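Local coordinates for putative cell adhesion protein (Parabacteroides distasonis, PDB 3LIU) that is probably a fimbrillin of the FimA/Mfa1 family, a pilus subunit thought to serve in cell adhesion, at residues N44-G49 against V86-N91. Sequence-based numbering, arbitrary orientation.
Sequences NTLTVG and VVVVAN
Asn91 turns its CG anti to its own carbonyl carbon (chi1 -60°), which carries OD1 across to the backbone of Asn44. Asn44 N donates to Asn91 OD1 at 2.8 Å, in the amide plane and on a lone pair. Thr45 N adds a weak bond to the same oxygen. The ND2 of Asn91 is held by the carbonyls of Asp42 and Leu125, so both ends of the amide are bonded and its rotation is fixed. Replacing Asn91 with alanine would probably leave Asn44 N without its acceptor and the carbonyls of Asp42 and Leu125 without the ND2 donor. Next to this asparagine pair, strands 45-49 and 86-90 run antiparallel in the N-terminal, transthyretin-like beta domain of a FimA-type fimbrillin. Thr47 and Val89 form a hydrogen-bonded pair, their side chains on one face. Thr47 N donates to Val89 O at 2.8 Å with an N-H...O angle of 178°, and Val89 N returns the bond to Thr47 O. A water donates to Val89 O and also bonds OG1 of Thr45 and OG1 of Thr47; Thr61 is a further partner of the latter. On the face that carries Leu46, Val48, Val88 and Ala90, Leu46 CD2 lies 3.7 Å from Val88 CG1. Leu21 and Ile23 of strand 16-24 pack against this apolar face.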
loop_
_atom_site.group_PDB
_atom_site.type_symbol
_atom_site.label_atom_id
_atom_site.label_comp_id
_atom_site.label_asym_id
_atom_site.label_seq_id
_atom_site.Cartn_x
_atom_site.Cartn_y
_atom_site.Cartn_z
ATOM N N ASN A 44 -16.911 -1.072 3.263
ATOM C CA ASN A 44 -18.055 -0.184 3.537
ATOM C C ASN A 44 -18.893 0.089 2.291
ATOM O O ASN A 44 -20.112 0.081 2.315
ATOM C CB ASN A 44 -17.499 1.127 4.066
ATOM C CG ASN A 44 -16.723 0.938 5.315
ATOM O OD1 ASN A 44 -17.160 0.224 6.203
ATOM N ND2 ASN A 44 -15.569 1.589 5.413
ATOM N N THR A 45 -18.216 0.330 1.177
ATOM C CA THR A 45 -18.900 0.593 -0.091
ATOM C C THR A 45 -18.285 -0.314 -1.126
ATOM O O THR A 45 -17.105 -0.667 -1.014
ATOM C CB THR A 45 -18.758 2.068 -0.581
ATOM O OG1 THR A 45 -17.381 2.359 -0.852
ATOM C CG2 THR A 45 -19.328 3.094 0.424
ATOM N N LEU A 46 -19.087 -0.666 -2.126
ATOM C CA LEU A 46 -18.607 -1.337 -3.335
ATOM C C LEU A 46 -18.989 -0.553 -4.584
ATOM O O LEU A 46 -20.166 -0.175 -4.782
ATOM C CB LEU A 46 -19.166 -2.751 -3.443
ATOM C CG LEU A 46 -18.630 -3.665 -2.340
ATOM C CD1 LEU A 46 -19.389 -4.985 -2.396
ATOM C CD2 LEU A 46 -17.152 -3.916 -2.505
ATOM N N THR A 47 -17.985 -0.302 -5.418
ATOM C CA THR A 47 -18.199 0.256 -6.752
ATOM C C THR A 47 -17.964 -0.842 -7.748
ATOM O O THR A 47 -16.910 -1.464 -7.740
ATOM C CB THR A 47 -17.237 1.423 -7.044
ATOM O OG1 THR A 47 -17.420 2.438 -6.055
ATOM C CG2 THR A 47 -17.503 2.020 -8.418
ATOM N N VAL A 48 -18.947 -1.080 -8.600
ATOM C CA VAL A 48 -18.927 -2.157 -9.583
ATOM C C VAL A 48 -18.964 -1.536 -10.983
ATOM O O VAL A 48 -19.805 -0.676 -11.295
ATOM C CB VAL A 48 -20.123 -3.096 -9.378
ATOM C CG1 VAL A 48 -20.131 -4.225 -10.416
ATOM C CG2 VAL A 48 -20.138 -3.664 -7.924
ATOM N N GLY A 49 -18.017 -1.934 -11.812
ATOM C CA GLY A 49 -18.006 -1.501 -13.204
ATOM C C GLY A 49 -18.324 -2.700 -14.057
ATOM O O GLY A 49 -17.613 -3.735 -13.972
ATOM N N VAL A 86 -16.220 -7.317 -15.573
ATOM C CA VAL A 86 -16.707 -6.775 -14.305
ATOM C C VAL A 86 -15.540 -6.655 -13.353
ATOM O O VAL A 86 -14.766 -7.585 -13.222
ATOM C CB VAL A 86 -17.737 -7.722 -13.695
ATOM C CG1 VAL A 86 -18.243 -7.223 -12.370
ATOM C CG2 VAL A 86 -18.890 -7.951 -14.678
ATOM N N VAL A 87 -15.440 -5.504 -12.696
ATOM C CA VAL A 87 -14.441 -5.267 -11.668
ATOM C C VAL A 87 -15.110 -4.578 -10.467
ATOM O O VAL A 87 -16.020 -3.760 -10.614
ATOM C CB VAL A 87 -13.212 -4.474 -12.223
ATOM C CG1 VAL A 87 -13.649 -3.219 -13.005
ATOM C CG2 VAL A 87 -12.225 -4.110 -11.096
ATOM N N VAL A 88 -14.666 -4.932 -9.273
ATOM C CA VAL A 88 -15.244 -4.431 -8.064
ATOM C C VAL A 88 -14.164 -3.699 -7.305
ATOM O O VAL A 88 -13.058 -4.225 -7.123
ATOM C CB VAL A 88 -15.758 -5.601 -7.210
ATOM C CG1 VAL A 88 -16.394 -5.108 -5.893
ATOM C CG2 VAL A 88 -16.732 -6.424 -8.030
ATOM N N VAL A 89 -14.504 -2.498 -6.838
ATOM C CA VAL A 89 -13.643 -1.703 -6.003
ATOM C C VAL A 89 -14.322 -1.448 -4.659
ATOM O O VAL A 89 -15.422 -0.912 -4.588
ATOM C CB VAL A 89 -13.288 -0.329 -6.670
ATOM C CG1 VAL A 89 -12.446 0.556 -5.673
ATOM C CG2 VAL A 89 -12.513 -0.544 -7.988
ATOM N N ALA A 90 -13.652 -1.789 -3.578
ATOM C CA ALA A 90 -14.138 -1.462 -2.227
ATOM C C ALA A 90 -13.575 -0.148 -1.738
ATOM O O ALA A 90 -12.383 0.143 -1.921
ATOM C CB ALA A 90 -13.772 -2.587 -1.211
ATOM N N ASN A 91 -14.441 0.618 -1.074
ATOM C CA ASN A 91 -14.048 1.775 -0.265
ATOM C C ASN A 91 -13.461 2.940 -1.092
ATOM O O ASN A 91 -12.589 3.653 -0.638
ATOM C CB ASN A 91 -13.083 1.341 0.843
ATOM C CG ASN A 91 -13.706 0.311 1.795
ATOM O OD1 ASN A 91 -14.886 0.377 2.079
ATOM N ND2 ASN A 91 -12.914 -0.677 2.235
HETATM O O HOH W 1 -16.382 1.620 -3.459
#